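Local structure of hypothetical protein (Pseudomonas syringae pv. tomato, 2PAG) at residues Leu87-Gln92 with Tyr97-Glu102. The protein is of unknown function but binds calcium and belongs to the SMI1/KNR4 family of the SUKH clan. Numbering follows the deposited sequence.
Sequences LIPICQ and YYCVEE. With CA (calcium ion), chain B.
Tyr98 O takes two backbone N-H groups at once, Ile90 N at 2.7 Å and Cys91 N at 3.2 Å, both arriving from the same face of its carbonyl plane. Facing one residue with two in this way is a classic beta bulge, and it moves the register on by one between the Pro89-Cys99 and Cys91-Tyr98 pairs. With chi1 of Ile90, the extra residue, at 177°, CG1 swings clear of the backbone N and CG2 sits between N and C, 3.3 Å from Tyr98 O, while its CB meets Val100 CG2. On either side of the bulge antiparallel pairing holds: Tyr98 N hydrogen-bonds to Cys91 O on one side, and Ile88 and Val100 exchange two hydrogen bonds on the other.

The segments belong to the hairpin of strands 88-93 and 96-100, at one edge of the four-stranded antiparallel sheet. Ile88, Cys91, Tyr98 and Val100 line one face, where helices 40-49 and 124-132 pack; Pro89 and Tyr97 lie on the other, against helix 71-81. On that second face Gln92 and Tyr97 run side by side, with Gln92 CG 3.5 Å from Tyr97 CE1 in an oblique approach and amide and ring planes 38° apart. A water in the plane of the Tyr97 ring, at its edge, donates to Gln92 OE1 and also bonds to Tyr97 OH, and Gln92 NE2 is held by Gly94 O in the turn. At the far end Leu87 CB packs on Cys99 CB at 3.7 Å, and Leu87 CD2 lies alongside Glu101 CG. The extended Glu101 chain then carries OE1 to 2.1 Å from a calcium ion, which Asp103 and Thr105 also bind.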
# COMPACT_ATOMS: atom_id res chain seq x y z
N LEU A 87 -8.64 -8.32 -4.35
CA LEU A 87 -7.35 -7.62 -4.42
C LEU A 87 -7.40 -6.38 -3.53
O LEU A 87 -8.35 -5.60 -3.60
CB LEU A 87 -7.07 -7.19 -5.87
CG LEU A 87 -7.00 -8.30 -6.93
CD1 LEU A 87 -6.62 -7.68 -8.28
CD2 LEU A 87 -5.99 -9.36 -6.51
N ILE A 88 -6.36 -6.20 -2.71
CA ILE A 88 -6.29 -5.04 -1.83
C ILE A 88 -5.28 -4.03 -2.36
O ILE A 88 -4.09 -4.34 -2.47
CB ILE A 88 -5.86 -5.42 -0.40
CG1 ILE A 88 -6.79 -6.48 0.17
CG2 ILE A 88 -5.87 -4.18 0.49
CD1 ILE A 88 -6.32 -7.05 1.50
N PRO A 89 -5.73 -2.81 -2.68
CA PRO A 89 -4.78 -1.82 -3.20
C PRO A 89 -3.65 -1.48 -2.25
O PRO A 89 -3.85 -1.37 -1.05
CB PRO A 89 -5.67 -0.60 -3.45
CG PRO A 89 -6.99 -1.20 -3.77
CD PRO A 89 -7.11 -2.31 -2.76
N ILE A 90 -2.45 -1.34 -2.80
CA ILE A 90 -1.31 -0.94 -1.99
C ILE A 90 -0.92 0.46 -2.46
O ILE A 90 -0.35 1.24 -1.69
CB ILE A 90 -0.10 -1.92 -2.11
CG1 ILE A 90 1.07 -1.37 -1.28
CG2 ILE A 90 0.34 -2.10 -3.57
CD1 ILE A 90 2.23 -2.34 -1.12
N CYS A 91 -1.24 0.81 -3.70
CA CYS A 91 -0.90 2.15 -4.16
C CYS A 91 -1.64 2.59 -5.41
O CYS A 91 -1.63 1.92 -6.43
CB CYS A 91 0.61 2.25 -4.41
SG CYS A 91 1.19 3.91 -4.82
N GLN A 92 -2.29 3.75 -5.30
CA GLN A 92 -3.01 4.31 -6.44
C GLN A 92 -2.00 5.00 -7.36
O GLN A 92 -0.98 5.52 -6.91
CB GLN A 92 -4.02 5.34 -5.95
CG GLN A 92 -4.95 5.87 -7.04
CD GLN A 92 -5.83 7.00 -6.55
OE1 GLN A 92 -6.15 7.08 -5.36
NE2 GLN A 92 -6.25 7.87 -7.47
N TYR A 97 -4.26 0.99 -10.25
CA TYR A 97 -3.97 0.59 -8.87
C TYR A 97 -3.04 -0.59 -8.75
O TYR A 97 -3.25 -1.62 -9.40
CB TYR A 97 -5.26 0.20 -8.15
CG TYR A 97 -6.21 1.33 -7.85
CD1 TYR A 97 -6.11 2.06 -6.67
CD2 TYR A 97 -7.22 1.67 -8.75
CE1 TYR A 97 -6.98 3.09 -6.38
CE2 TYR A 97 -8.10 2.70 -8.48
CZ TYR A 97 -7.97 3.41 -7.29
OH TYR A 97 -8.84 4.44 -7.02
N TYR A 98 -2.02 -0.45 -7.92
CA TYR A 98 -1.14 -1.58 -7.65
C TYR A 98 -1.92 -2.25 -6.51
O TYR A 98 -2.26 -1.60 -5.53
CB TYR A 98 0.23 -1.09 -7.17
CG TYR A 98 1.07 -0.47 -8.27
CD1 TYR A 98 1.75 -1.27 -9.18
CD2 TYR A 98 1.18 0.91 -8.39
CE1 TYR A 98 2.53 -0.71 -10.20
CE2 TYR A 98 1.96 1.48 -9.41
CZ TYR A 98 2.63 0.66 -10.30
OH TYR A 98 3.42 1.22 -11.29
N CYS A 99 -2.23 -3.53 -6.68
CA CYS A 99 -3.01 -4.26 -5.68
C CYS A 99 -2.33 -5.55 -5.29
O CYS A 99 -1.55 -6.12 -6.06
CB CYS A 99 -4.40 -4.60 -6.24
SG CYS A 99 -5.29 -3.21 -6.94
N VAL A 100 -2.68 -6.05 -4.10
CA VAL A 100 -2.07 -7.26 -3.58
C VAL A 100 -3.03 -8.44 -3.49
O VAL A 100 -4.15 -8.32 -2.96
CB VAL A 100 -1.48 -6.99 -2.19
CG1 VAL A 100 -0.61 -8.15 -1.76
CG2 VAL A 100 -0.67 -5.69 -2.24
N GLU A 101 -2.58 -9.57 -4.03
CA GLU A 101 -3.36 -10.80 -4.02
C GLU A 101 -3.30 -11.38 -2.61
O GLU A 101 -2.48 -10.96 -1.78
CB GLU A 101 -2.76 -11.83 -4.98
CG GLU A 101 -2.83 -11.49 -6.45
CD GLU A 101 -2.58 -12.72 -7.30
OE1 GLU A 101 -1.65 -13.49 -6.97
OE2 GLU A 101 -3.30 -12.92 -8.30
N GLU A 102 -4.16 -12.36 -2.35
CA GLU A 102 -4.20 -12.99 -1.03
C GLU A 102 -2.87 -13.65 -0.69
O GLU A 102 -2.48 -13.68 0.49
CB GLU A 102 -5.35 -13.99 -0.99
CG GLU A 102 -6.68 -13.35 -1.39
CD GLU A 102 -7.86 -14.30 -1.30
OE1 GLU A 102 -8.19 -14.74 -0.18
OE2 GLU A 102 -8.45 -14.60 -2.37
CA CA B . -0.15 -14.93 -6.61
O HOH W 1 -8.20 5.88 -4.69